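PDB 3GFF: IroE-like serine hydrolase from Shewanella oneidensis, which probably hydrolyses ester bonds, as a serine hydrolase of the esterase D family with an alpha/beta-hydrolase fold. Local coordinates for residues Gly143-Gly148 / Asp169-Phe174; Leu182-Val187 / Leu221-Lys226; Met199-Asn204 / Ala239-Glu244. All blocks are in the same frame, centred on the assembly; numbering follows the deposited sequence.

Contact 1 (Gly143-Gly148 / Asp169-Phe174). With IMD (imidazole), chain D.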
ATOM      1  N   GLY A 143      13.606   2.129   8.138  1.00 24.06           N
ATOM      2  CA  GLY A 143      13.405   1.855   9.545  1.00 23.21           C
ATOM      3  C   GLY A 143      12.111   2.502  10.012  1.00 23.76           C
ATOM      4  O   GLY A 143      11.837   3.656   9.689  1.00 23.47           O
ATOM      5  N   HIS A 144      11.305   1.731  10.745  1.00 22.59           N
ATOM      6  CA  HIS A 144      10.041   2.178  11.293  1.00 21.58           C
ATOM      7  C   HIS A 144      10.085   2.013  12.807  1.00 23.16           C
ATOM      8  O   HIS A 144      10.627   0.999  13.311  1.00 25.20           O
ATOM      9  CB  HIS A 144       8.921   1.317  10.715  1.00 22.37           C
ATOM     10  CG  HIS A 144       7.602   1.495  11.387  1.00 21.62           C
ATOM     11  ND1 HIS A 144       7.101   0.571  12.270  1.00 20.81           N
ATOM     12  CD2 HIS A 144       6.699   2.505  11.337  1.00 22.44           C
ATOM     13  CE1 HIS A 144       5.927   0.989  12.711  1.00 23.48           C
ATOM     14  NE2 HIS A 144       5.667   2.168  12.177  1.00 21.76           N
ATOM     15  N   SER A 145       9.511   2.975  13.524  1.00 22.60           N
ATOM     16  CA  SER A 145       9.441   2.941  14.986  1.00 24.31           C
ATOM     17  C   SER A 145      10.851   2.913  15.515  1.00 24.69           C
ATOM     18  O   SER A 145      11.669   3.749  15.116  1.00 26.99           O
ATOM     19  CB  SER A 145       8.604   1.749  15.467  1.00 25.75           C
ATOM     20  OG  SER A 145       8.286   1.816  16.867  1.00 27.12           O
ATOM     21  N   PHE A 146      11.162   1.993  16.418  1.00 24.86           N
ATOM     22  CA  PHE A 146      12.550   1.846  16.883  1.00 24.87           C
ATOM     23  C   PHE A 146      13.546   1.641  15.738  1.00 24.70           C
ATOM     24  O   PHE A 146      14.678   2.102  15.831  1.00 24.78           O
ATOM     25  CB  PHE A 146      12.677   0.711  17.872  1.00 26.19           C
ATOM     26  CG  PHE A 146      12.184   1.053  19.213  1.00 27.43           C
ATOM     27  CD1 PHE A 146      10.855   0.908  19.535  1.00 27.79           C
ATOM     28  CD2 PHE A 146      13.052   1.525  20.171  1.00 27.75           C
ATOM     29  CE1 PHE A 146      10.428   1.240  20.779  1.00 28.91           C
ATOM     30  CE2 PHE A 146      12.607   1.856  21.404  1.00 27.16           C
ATOM     31  CZ  PHE A 146      11.331   1.725  21.719  1.00 26.75           C
ATOM     32  N   GLY A 147      13.146   0.952  14.668  1.00 23.37           N
ATOM     33  CA  GLY A 147      14.015   0.799  13.482  1.00 23.46           C
ATOM     34  C   GLY A 147      14.353   2.160  12.855  1.00 24.07           C
ATOM     35  O   GLY A 147      15.377   2.321  12.181  1.00 26.23           O
ATOM     36  N   GLY A 148      13.487   3.151  13.056  1.00 25.29           N
ATOM     37  CA  GLY A 148      13.747   4.517  12.608  1.00 25.08           C
ATOM     38  C   GLY A 148      14.991   5.102  13.277  1.00 23.59           C
ATOM     39  O   GLY A 148      15.667   5.923  12.701  1.00 24.58           O
ATOM     40  N   ASP A 169       8.065   7.204  11.351  1.00 24.57           N
ATOM     41  CA  ASP A 169       7.574   7.502  12.696  1.00 24.64           C
ATOM     42  C   ASP A 169       8.584   7.092  13.731  1.00 23.08           C
ATOM     43  O   ASP A 169       8.298   6.348  14.645  1.00 24.54           O
ATOM     44  CB  ASP A 169       6.224   6.875  12.946  1.00 24.23           C
ATOM     45  CG  ASP A 169       5.337   7.763  13.780  1.00 25.04           C
ATOM     46  OD1 ASP A 169       5.414   8.996  13.587  1.00 25.03           O
ATOM     47  OD2 ASP A 169       4.561   7.237  14.594  1.00 23.97           O
ATOM     48  N   THR A 170       9.781   7.612  13.561  1.00 24.18           N
ATOM     49  CA  THR A 170      10.937   7.303  14.435  1.00 24.55           C
ATOM     50  C   THR A 170      10.609   7.500  15.919  1.00 24.11           C
ATOM     51  O   THR A 170      10.007   8.518  16.290  1.00 22.25           O
ATOM     52  CB  THR A 170      12.101   8.224  14.074  1.00 25.65           C
ATOM     53  OG1 THR A 170      12.369   8.083  12.672  1.00 27.29           O
ATOM     54  CG2 THR A 170      13.388   7.902  14.904  1.00 24.73           C
ATOM     55  N   SER A 171      11.009   6.529  16.741  1.00 24.08           N
ATOM     56  CA  SER A 171      10.803   6.582  18.190  1.00 23.61           C
ATOM     57  C   SER A 171      11.883   7.499  18.855  1.00 24.36           C
ATOM     58  O   SER A 171      12.694   7.031  19.663  1.00 24.45           O
ATOM     59  CB  SER A 171      10.886   5.157  18.759  1.00 22.66           C
ATOM     60  OG  SER A 171       9.954   4.270  18.124  1.00 21.34           O
ATOM     61  N   LEU A 172      11.871   8.786  18.502  1.00 23.55           N
ATOM     62  CA  LEU A 172      12.808   9.776  19.025  1.00 23.77           C
ATOM     63  C   LEU A 172      12.637   9.985  20.530  1.00 23.32           C
ATOM     64  O   LEU A 172      13.523  10.534  21.187  1.00 23.80           O
ATOM     65  CB  LEU A 172      12.662  11.134  18.287  1.00 24.25           C
ATOM     66  CG  LEU A 172      13.046  11.188  16.791  1.00 24.76           C
ATOM     67  CD1 LEU A 172      12.789  12.608  16.152  1.00 25.61           C
ATOM     68  CD2 LEU A 172      14.507  10.845  16.636  1.00 24.15           C
ATOM     69  N   TRP A 173      11.484   9.601  21.073  1.00 22.80           N
ATOM     70  CA  TRP A 173      11.270   9.668  22.514  1.00 22.71           C
ATOM     71  C   TRP A 173      12.267   8.775  23.295  1.00 23.05           C
ATOM     72  O   TRP A 173      12.563   9.021  24.492  1.00 22.06           O
ATOM     73  CB  TRP A 173       9.833   9.296  22.864  1.00 23.00           C
ATOM     74  CG  TRP A 173       9.474   7.908  22.461  1.00 23.37           C
ATOM     75  CD1 TRP A 173       8.843   7.538  21.323  1.00 23.60           C
ATOM     76  CD2 TRP A 173       9.768   6.691  23.175  1.00 22.83           C
ATOM     77  NE1 TRP A 173       8.688   6.173  21.290  1.00 23.16           N
ATOM     78  CE2 TRP A 173       9.265   5.627  22.405  1.00 23.27           C
ATOM     79  CE3 TRP A 173      10.406   6.406  24.390  1.00 23.22           C
ATOM     80  CZ2 TRP A 173       9.371   4.299  22.800  1.00 22.82           C
ATOM     81  CZ3 TRP A 173      10.532   5.089  24.779  1.00 23.63           C
ATOM     82  CH2 TRP A 173      10.004   4.046  23.986  1.00 23.32           C
ATOM     83  N   PHE A 174      12.846   7.780  22.619  1.00 23.11           N
ATOM     84  CA  PHE A 174      13.723   6.881  23.319  1.00 22.71           C
ATOM     85  C   PHE A 174      14.934   7.639  23.852  1.00 23.06           C
ATOM     86  O   PHE A 174      15.612   8.351  23.111  1.00 25.50           O
ATOM     87  CB  PHE A 174      14.143   5.683  22.484  1.00 22.08           C
ATOM     88  CG  PHE A 174      15.058   4.769  23.220  1.00 21.14           C
ATOM     89  CD1 PHE A 174      14.564   3.869  24.119  1.00 21.06           C
ATOM     90  CD2 PHE A 174      16.417   4.895  23.091  1.00 21.67           C
ATOM     91  CE1 PHE A 174      15.404   3.064  24.846  1.00 21.71           C
ATOM     92  CE2 PHE A 174      17.266   4.082  23.801  1.00 22.03           C
ATOM     93  CZ  PHE A 174      16.762   3.154  24.662  1.00 21.61           C
TER
HETATM   94  N1  IMD D 332       7.292   3.637  19.833  1.00 41.22           N
HETATM   95  C2  IMD D 332       6.324   4.584  19.687  1.00 42.02           C
HETATM   96  N3  IMD D 332       5.124   4.057  20.071  1.00 42.26           N
HETATM   97  C4  IMD D 332       5.333   2.763  20.441  1.00 42.25           C
HETATM   98  C5  IMD D 332       6.706   2.503  20.298  1.00 41.86           C

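Contact 2 (Leu182-Val187 / Leu221-Lys226)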
ATOM      1  N   LEU A 182      21.996  14.515  20.723  1.00 28.26           N
ATOM      2  CA  LEU A 182      23.114  13.998  19.909  1.00 28.45           C
ATOM      3  C   LEU A 182      22.808  14.109  18.428  1.00 28.52           C
ATOM      4  O   LEU A 182      23.684  14.459  17.637  1.00 29.62           O
ATOM      5  CB  LEU A 182      23.422  12.541  20.249  1.00 29.63           C
ATOM      6  CG  LEU A 182      24.335  12.304  21.444  1.00 30.13           C
ATOM      7  CD1 LEU A 182      24.141  13.335  22.537  1.00 30.67           C
ATOM      8  CD2 LEU A 182      24.160  10.874  21.929  1.00 29.02           C
ATOM      9  N   LEU A 183      21.562  13.827  18.059  1.00 27.58           N
ATOM     10  CA  LEU A 183      21.128  13.958  16.657  1.00 28.37           C
ATOM     11  C   LEU A 183      21.151  15.397  16.169  1.00 28.10           C
ATOM     12  O   LEU A 183      21.633  15.676  15.066  1.00 28.70           O
ATOM     13  CB  LEU A 183      19.717  13.418  16.431  1.00 28.11           C
ATOM     14  CG  LEU A 183      19.480  12.008  15.984  1.00 28.31           C
ATOM     15  CD1 LEU A 183      17.992  11.920  15.655  1.00 28.32           C
ATOM     16  CD2 LEU A 183      20.314  11.684  14.765  1.00 28.58           C
ATOM     17  N   GLU A 184      20.590  16.291  16.981  1.00 27.26           N
ATOM     18  CA  GLU A 184      20.569  17.703  16.673  1.00 26.25           C
ATOM     19  C   GLU A 184      22.002  18.238  16.478  1.00 26.24           C
ATOM     20  O   GLU A 184      22.239  19.050  15.600  1.00 26.09           O
ATOM     21  CB  GLU A 184      19.884  18.465  17.808  1.00 26.58           C
ATOM     22  CG  GLU A 184      18.373  18.244  17.905  1.00 26.68           C
ATOM     23  CD  GLU A 184      17.778  18.857  19.160  1.00 25.75           C
ATOM     24  OE1 GLU A 184      18.534  19.167  20.100  1.00 27.04           O
ATOM     25  OE2 GLU A 184      16.557  19.003  19.228  1.00 23.28           O
ATOM     26  N   GLU A 185      22.930  17.808  17.335  1.00 26.54           N
ATOM     27  CA  GLU A 185      24.329  18.191  17.233  1.00 26.34           C
ATOM     28  C   GLU A 185      24.888  17.796  15.857  1.00 25.66           C
ATOM     29  O   GLU A 185      25.617  18.556  15.230  1.00 24.23           O
ATOM     30  CB  GLU A 185      25.136  17.544  18.352  1.00 27.83           C
ATOM     31  CG  GLU A 185      24.813  18.163  19.687  1.00 29.58           C
ATOM     32  CD  GLU A 185      25.625  17.659  20.871  1.00 30.80           C
ATOM     33  OE1 GLU A 185      26.510  16.762  20.730  1.00 31.68           O
ATOM     34  OE2 GLU A 185      25.358  18.213  21.965  1.00 31.44           O
ATOM     35  N   ARG A 186      24.498  16.628  15.370  1.00 26.52           N
ATOM     36  CA  ARG A 186      24.961  16.168  14.068  1.00 26.66           C
ATOM     37  C   ARG A 186      24.429  17.038  12.927  1.00 26.32           C
ATOM     38  O   ARG A 186      25.166  17.334  11.993  1.00 27.03           O
ATOM     39  CB  ARG A 186      24.573  14.713  13.843  1.00 26.55           C
ATOM     40  CG  ARG A 186      25.046  14.158  12.506  1.00 26.53           C
ATOM     41  CD  ARG A 186      26.519  14.071  12.410  1.00 25.82           C
ATOM     42  NE  ARG A 186      27.001  13.747  11.056  1.00 26.18           N
ATOM     43  CZ  ARG A 186      27.295  14.648  10.121  1.00 25.76           C
ATOM     44  NH1 ARG A 186      27.120  15.929  10.383  1.00 26.73           N
ATOM     45  NH2 ARG A 186      27.770  14.281   8.920  1.00 24.35           N
ATOM     46  N   VAL A 187      23.148  17.405  13.008  1.00 26.47           N
ATOM     47  CA  VAL A 187      22.451  18.292  12.038  1.00 26.30           C
ATOM     48  C   VAL A 187      23.159  19.665  11.916  1.00 26.34           C
ATOM     49  O   VAL A 187      23.559  20.073  10.819  1.00 25.85           O
ATOM     50  CB  VAL A 187      20.945  18.439  12.452  1.00 26.99           C
ATOM     51  CG1 VAL A 187      20.256  19.619  11.779  1.00 27.22           C
ATOM     52  CG2 VAL A 187      20.205  17.162  12.185  1.00 26.56           C
ATOM     53  N   LEU A 221       7.882  16.205  14.752  1.00 23.43           N
ATOM     54  CA  LEU A 221       7.557  17.437  14.043  1.00 23.88           C
ATOM     55  C   LEU A 221       8.587  18.559  14.251  1.00 25.01           C
ATOM     56  O   LEU A 221       8.860  19.331  13.328  1.00 23.88           O
ATOM     57  CB  LEU A 221       6.181  17.947  14.487  1.00 24.71           C
ATOM     58  CG  LEU A 221       4.929  17.162  14.103  1.00 25.05           C
ATOM     59  CD1 LEU A 221       3.720  17.737  14.892  1.00 24.29           C
ATOM     60  CD2 LEU A 221       4.678  17.220  12.606  1.00 25.35           C
ATOM     61  N   ALA A 222       9.105  18.660  15.477  1.00 24.77           N
ATOM     62  CA  ALA A 222      10.086  19.657  15.830  1.00 25.48           C
ATOM     63  C   ALA A 222      11.449  19.364  15.226  1.00 25.53           C
ATOM     64  O   ALA A 222      12.200  20.305  14.900  1.00 25.75           O
ATOM     65  CB  ALA A 222      10.201  19.788  17.387  1.00 25.92           C
ATOM     66  N   PHE A 223      11.779  18.081  15.085  1.00 24.21           N
ATOM     67  CA  PHE A 223      13.087  17.693  14.525  1.00 24.20           C
ATOM     68  C   PHE A 223      13.087  17.939  13.014  1.00 23.85           C
ATOM     69  O   PHE A 223      14.091  18.423  12.464  1.00 24.66           O
ATOM     70  CB  PHE A 223      13.451  16.244  14.915  1.00 23.25           C
ATOM     71  CG  PHE A 223      14.800  15.809  14.458  1.00 23.32           C
ATOM     72  CD1 PHE A 223      15.951  16.366  15.011  1.00 23.90           C
ATOM     73  CD2 PHE A 223      14.939  14.828  13.501  1.00 22.70           C
ATOM     74  CE1 PHE A 223      17.206  15.989  14.572  1.00 23.02           C
ATOM     75  CE2 PHE A 223      16.200  14.441  13.071  1.00 23.31           C
ATOM     76  CZ  PHE A 223      17.327  15.018  13.620  1.00 23.51           C
ATOM     77  N   ALA A 224      11.959  17.627  12.372  1.00 23.59           N
ATOM     78  CA  ALA A 224      11.735  17.875  10.941  1.00 23.92           C
ATOM     79  C   ALA A 224      11.817  19.385  10.668  1.00 25.22           C
ATOM     80  O   ALA A 224      12.508  19.808   9.728  1.00 24.08           O
ATOM     81  CB  ALA A 224      10.327  17.321  10.483  1.00 21.66           C
ATOM     82  N   ASP A 225      11.109  20.179  11.495  1.00 27.28           N
ATOM     83  CA  ASP A 225      11.153  21.650  11.409  1.00 28.90           C
ATOM     84  C   ASP A 225      12.585  22.128  11.565  1.00 28.91           C
ATOM     85  O   ASP A 225      13.010  23.016  10.843  1.00 29.59           O
ATOM     86  CB  ASP A 225      10.260  22.333  12.453  1.00 30.10           C
ATOM     87  CG  ASP A 225       8.775  22.325  12.072  1.00 32.17           C
ATOM     88  OD1 ASP A 225       8.438  21.815  10.968  1.00 33.48           O
ATOM     89  OD2 ASP A 225       7.933  22.831  12.879  1.00 33.50           O
ATOM     90  N   LYS A 226      13.340  21.508  12.475  1.00 29.55           N
ATOM     91  CA  LYS A 226      14.743  21.882  12.673  1.00 30.13           C
ATOM     92  C   LYS A 226      15.574  21.540  11.447  1.00 28.87           C
ATOM     93  O   LYS A 226      16.369  22.369  10.998  1.00 30.00           O
ATOM     94  CB  LYS A 226      15.338  21.274  13.946  1.00 30.81           C
ATOM     95  CG  LYS A 226      16.799  21.635  14.188  1.00 31.52           C
ATOM     96  CD  LYS A 226      17.317  21.093  15.509  1.00 31.76           C
ATOM     97  CE  LYS A 226      17.054  22.024  16.628  1.00 33.00           C
ATOM     98  NZ  LYS A 226      17.994  23.189  16.517  1.00 34.47           N
TER

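Contact 3 (Met199-Asn204 / Ala239-Glu244)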
HETATM    1  N   MSE A 199      11.367  11.555   6.263  1.00 22.90           N
HETATM    2  CA  MSE A 199      10.661  11.240   7.514  1.00 22.13           C
HETATM    3  C   MSE A 199       9.146  11.164   7.306  1.00 22.80           C
HETATM    4  O   MSE A 199       8.538  12.078   6.718  1.00 22.57           O
HETATM    5  CB  MSE A 199      10.936  12.297   8.599  1.00 22.68           C
HETATM    6  CG  MSE A 199      12.337  12.295   9.129  1.00 22.28           C
HETATM    7 SE   MSE A 199      12.665  13.750  10.343  0.75 23.95          SE
HETATM    8  CE  MSE A 199      11.305  13.332  11.708  1.00 20.77           C
ATOM      9  N   ALA A 200       8.529  10.088   7.797  1.00 21.57           N
ATOM     10  CA  ALA A 200       7.062   9.972   7.806  1.00 21.10           C
ATOM     11  C   ALA A 200       6.728  10.286   9.247  1.00 20.37           C
ATOM     12  O   ALA A 200       7.415   9.792  10.150  1.00 22.10           O
ATOM     13  CB  ALA A 200       6.569   8.544   7.447  1.00 19.05           C
ATOM     14  N   ILE A 201       5.698  11.094   9.466  1.00 20.75           N
ATOM     15  CA  ILE A 201       5.301  11.488  10.803  1.00 20.29           C
ATOM     16  C   ILE A 201       3.803  11.246  10.949  1.00 20.95           C
ATOM     17  O   ILE A 201       3.004  11.910  10.279  1.00 19.54           O
ATOM     18  CB  ILE A 201       5.631  12.991  11.105  1.00 19.80           C
ATOM     19  CG1 ILE A 201       7.100  13.284  10.823  1.00 20.15           C
ATOM     20  CG2 ILE A 201       5.266  13.338  12.575  1.00 18.06           C
ATOM     21  CD1 ILE A 201       7.521  14.787  10.896  1.00 19.48           C
ATOM     22  N   ALA A 202       3.433  10.293  11.819  1.00 20.44           N
ATOM     23  CA  ALA A 202       2.037   9.938  12.039  1.00 19.47           C
ATOM     24  C   ALA A 202       1.405  10.774  13.172  1.00 20.85           C
ATOM     25  O   ALA A 202       2.038  11.672  13.705  1.00 21.94           O
ATOM     26  CB  ALA A 202       1.903   8.425  12.318  1.00 18.23           C
ATOM     27  N   ASN A 203       0.156  10.459  13.524  1.00 21.25           N
ATOM     28  CA  ASN A 203      -0.608  11.167  14.554  1.00 21.12           C
ATOM     29  C   ASN A 203      -1.105  10.185  15.655  1.00 22.49           C
ATOM     30  O   ASN A 203      -2.312  10.066  15.894  1.00 23.26           O
ATOM     31  CB  ASN A 203      -1.783  11.879  13.864  1.00 20.33           C
ATOM     32  CG  ASN A 203      -2.537  12.850  14.797  1.00 19.25           C
ATOM     33  OD1 ASN A 203      -1.995  13.312  15.783  1.00 19.35           O
ATOM     34  ND2 ASN A 203      -3.793  13.120  14.486  1.00 18.57           N
ATOM     35  N   ASN A 204      -0.184   9.461  16.300  1.00 21.84           N
ATOM     36  CA  ASN A 204      -0.560   8.447  17.314  1.00 23.91           C
ATOM     37  C   ASN A 204      -1.048   9.155  18.587  1.00 24.35           C
ATOM     38  O   ASN A 204      -0.368  10.087  19.061  1.00 25.15           O
ATOM     39  CB  ASN A 204       0.629   7.563  17.660  1.00 23.98           C
ATOM     40  CG  ASN A 204       0.223   6.223  18.270  1.00 24.75           C
ATOM     41  OD1 ASN A 204      -0.448   5.425  17.624  1.00 25.14           O
ATOM     42  ND2 ASN A 204       0.689   5.947  19.481  1.00 22.04           N
ATOM     43  N   ALA A 239       9.959  15.596   4.794  1.00 23.76           N
ATOM     44  CA  ALA A 239       9.059  14.977   5.749  1.00 23.38           C
ATOM     45  C   ALA A 239       7.608  15.135   5.278  1.00 23.96           C
ATOM     46  O   ALA A 239       7.298  16.048   4.504  1.00 23.80           O
ATOM     47  CB  ALA A 239       9.220  15.610   7.158  1.00 22.80           C
ATOM     48  N   LYS A 240       6.765  14.200   5.680  1.00 23.26           N
ATOM     49  CA  LYS A 240       5.335  14.281   5.436  1.00 24.76           C
ATOM     50  C   LYS A 240       4.619  13.870   6.707  1.00 22.34           C
ATOM     51  O   LYS A 240       4.947  12.863   7.305  1.00 22.45           O
ATOM     52  CB  LYS A 240       4.874  13.447   4.235  1.00 25.00           C
ATOM     53  CG  LYS A 240       3.338  13.537   4.013  1.00 26.92           C
ATOM     54  CD  LYS A 240       2.796  12.816   2.772  1.00 28.46           C
ATOM     55  CE  LYS A 240       2.545  13.746   1.577  1.00 29.38           C
ATOM     56  NZ  LYS A 240       1.966  12.956   0.455  1.00 31.16           N
ATOM     57  N   TYR A 241       3.681  14.706   7.137  1.00 21.93           N
ATOM     58  CA  TYR A 241       2.839  14.454   8.304  1.00 20.60           C
ATOM     59  C   TYR A 241       1.517  13.824   7.838  1.00 19.44           C
ATOM     60  O   TYR A 241       0.891  14.289   6.886  1.00 19.91           O
ATOM     61  CB  TYR A 241       2.586  15.768   9.089  1.00 21.66           C
ATOM     62  CG  TYR A 241       1.517  15.640  10.186  1.00 21.98           C
ATOM     63  CD1 TYR A 241       1.699  14.746  11.251  1.00 21.51           C
ATOM     64  CD2 TYR A 241       0.362  16.411  10.156  1.00 21.77           C
ATOM     65  CE1 TYR A 241       0.763  14.613  12.238  1.00 21.92           C
ATOM     66  CE2 TYR A 241      -0.612  16.290  11.161  1.00 22.36           C
ATOM     67  CZ  TYR A 241      -0.380  15.383  12.211  1.00 21.81           C
ATOM     68  OH  TYR A 241      -1.294  15.226  13.213  1.00 21.83           O
ATOM     69  N   TYR A 242       1.099  12.775   8.544  1.00 19.74           N
ATOM     70  CA  TYR A 242      -0.113  12.008   8.247  1.00 19.77           C
ATOM     71  C   TYR A 242      -1.099  12.070   9.425  1.00 19.22           C
ATOM     72  O   TYR A 242      -1.073  11.205  10.317  1.00 21.57           O
ATOM     73  CB  TYR A 242       0.270  10.545   7.982  1.00 20.86           C
ATOM     74  CG  TYR A 242       1.212  10.318   6.801  1.00 20.60           C
ATOM     75  CD1 TYR A 242       2.589  10.317   6.967  1.00 20.84           C
ATOM     76  CD2 TYR A 242       0.704  10.051   5.528  1.00 20.96           C
ATOM     77  CE1 TYR A 242       3.437  10.093   5.888  1.00 19.87           C
ATOM     78  CE2 TYR A 242       1.518   9.831   4.465  1.00 20.29           C
ATOM     79  CZ  TYR A 242       2.892   9.829   4.651  1.00 21.17           C
ATOM     80  OH  TYR A 242       3.691   9.632   3.559  1.00 20.66           O
ATOM     81  N   PRO A 243      -1.990  13.050   9.435  1.00 18.94           N
ATOM     82  CA  PRO A 243      -2.895  13.165  10.593  1.00 20.08           C
ATOM     83  C   PRO A 243      -3.870  11.984  10.754  1.00 20.86           C
ATOM     84  O   PRO A 243      -4.345  11.738  11.859  1.00 18.94           O
ATOM     85  CB  PRO A 243      -3.681  14.457  10.293  1.00 20.05           C
ATOM     86  CG  PRO A 243      -3.648  14.583   8.816  1.00 20.40           C
ATOM     87  CD  PRO A 243      -2.290  14.060   8.403  1.00 19.88           C
ATOM     88  N   GLU A 244      -4.130  11.246   9.663  1.00 21.06           N
ATOM     89  CA  GLU A 244      -5.077  10.130   9.712  1.00 21.40           C
ATOM     90  C   GLU A 244      -4.372   8.809   9.834  1.00 20.51           C
ATOM     91  O   GLU A 244      -4.932   7.796   9.528  1.00 20.77           O
ATOM     92  CB  GLU A 244      -5.988  10.146   8.487  1.00 22.49           C
ATOM     93  CG  GLU A 244      -6.649  11.512   8.209  1.00 24.71           C
ATOM     94  CD  GLU A 244      -7.443  12.049   9.384  1.00 26.08           C
ATOM     95  OE1 GLU A 244      -8.035  11.231  10.123  1.00 26.71           O
ATOM     96  OE2 GLU A 244      -7.490  13.300   9.573  1.00 28.51           O
TER

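Contact 1 (Gly143-Gly148 / Asp169-Phe174)
Ser171 N donates to Ser145 O over 3.3 Å, and the nitrogen stands above the carbonyl plane, 70° out of it. Gly148 N, in the first turn of helix 146-156, reaches the same oxygen from the opposite face, so two N-H groups grip it. Ser145 has a strained backbone with positive phi at the sharp turn between strand 138-144 and this helix, as in the GxSxG nucleophile elbow of alpha/beta-hydrolases. Its OG, swung away from the backbone N, lies 3.2 Å from Ser171 OG, but its strongest polar partner is NE2 of His247. Asp169 OD2 in turn is hydrogen-bonded to His247 ND1, consistent with a Ser145-His247-Asp169 triad. An imidazole, probably from the crystallisation liquor, donates from N1 to Ser171 OG at 3.2 Å and meets the Trp173 ring at its edge.

Outward from these bonds, the Phe146 ring receives Ser171 over one face, with CB 4.2 Å from the ring centroid and only 6° off the normal. Its CZ comes to 3.4 Å from Trp173 CZ2, the two rings being nearly perpendicular at 86°, while CD1 of Phe174 sits at the ring edge, 3.9 Å from Phe146 CE2. An alanine at Phe146 is likely to open a gap beside Trp173 and leave the Ser171 methylene without the face it rests on. The hydroxyls of Ser145 and Ser171 thus converge near the bound imidazole beside an aromatic wall, an arrangement consistent with a substrate pocket at the presumed nucleophile.

Contact 2 (Leu182-Val187 / Leu221-Lys226)
Phe223 reaches across to Leu183 and Val187 with the far end of its ring. CG stands opposite the backbone N (chi1 -176°), which carries the ring out from helix 215-230 toward helix 178-189. Its CZ ends 3.8 Å from Leu183 CD1 and 3.9 Å from Val187 CG2. Leu183 crosses the phenylalanine at about a right angle and touches it with CB as well as CD1, whereas Val187 presents the single methyl CG2 to both CZ and CE1.

Glu184 lies on the more open flank and runs past the ring in the opposite direction, its CG 4.2 Å from Phe223 CE1 and its carboxylate plane 23° from the ring plane. The same CG packs against Lys226 CD at 3.9 Å. Lys226 leaves its helix extended and then bends at its last two torsions, and its aliphatic part crosses the glutamate roughly at right angles. The charged ends stay apart, with Glu184 OE2 5.2 Å from Lys226 NZ; any attraction between them acts at a distance, and the measured contact is between methylenes.

The short helical segments are almost parallel, 14° apart in direction, but their axes come no closer than 11.4 Å, a separation bridged by the long side chains. Met152 of helix 146-156 touches both Leu183 and Phe223, adding a third helix to this packing. Successive helices running side by side, each leading into a parallel strand of the central sheet, are the beta-alpha-beta architecture of the alpha/beta-hydrolase fold.

Contact 3 (Met199-Asn204 / Ala239-Glu244)
Met199-Asn204 and Ala239-Glu244 form a parallel beta pairing at one margin of the alpha/beta-hydrolase sheet, where strand 235-241 is the outermost strand within the chain and strand 195-201 its inner neighbour. The strand segments approach to 4.8 Å, their directions 11° apart. Met199 pairs with Ala239, Ala200 with Lys240 and Ile201 with Tyr241. The hydrogen bonds pass back and forth in the parallel pattern: Lys240 N donates to Met199 O, Ile201 N to Lys240 O at 2.9 Å, and Tyr242 N to Ile201 O at 2.7 Å, all three nearly straight on to the carbonyls.

On the sheet face carrying Met199 (selenomethionine) and Ile201, helix 215-230 covers the strands. Ile201 divides its contacts there: CD1 reaches Ala239 CB at 4.2 Å, while CG2 meets Tyr241 CD1 at 4.1 Å, the two side chains crossing at about a right angle. On the other face Ala200 CB packs 3.8 Å from Tyr242 CE1. Tyr242 sends its hydroxyl to Asp257, and Val250 and Ile253 of helix 250-263 touch its side chain.

Past the last bridge, Ile201 with Tyr241, side chains join the segments. The ring of Tyr241 is directed onward, past its partner Ile201 toward Ala202 and Asn203, by a CG opposite its backbone N (chi1 170°), presenting its edge to Ala202 O, 3.5 Å from CE1. Lys217 NZ binds both Tyr241 OH and Asn203 OD1, fixing the amide from its oxygen side. The other end of that amide closes the contact: Asn203 ND2 donates to Pro243 O at 3.0 Å, on a lone pair in the carbonyl plane, with the acceptor only 4° out of the amide plane.

In the fold
Contacts 1 and 3 are tied directly along the sheet, their centres about 13 Å apart. Asp169 N lies 2.9 Å from Ala200 O and Asp169 OD1 3.0 Å from Ala202 N, both probable hydrogen bonds, so Ala200 and Ala202 of contact 3 probably position Asp169, the putative triad acid of contact 1. Contact 2 packs against both. Leu172 CD2 of contact 1 is 3.8 Å from Leu183 CD1, and toward contact 3 Ala224 CB lies 3.8 Å from Ile201 CD1. Contacts 2 and 3 alternate along the chain, as each helix is followed by its strand. The imidazole touches contact 1, which lies about 14 Å, centre to centre, from contact 2.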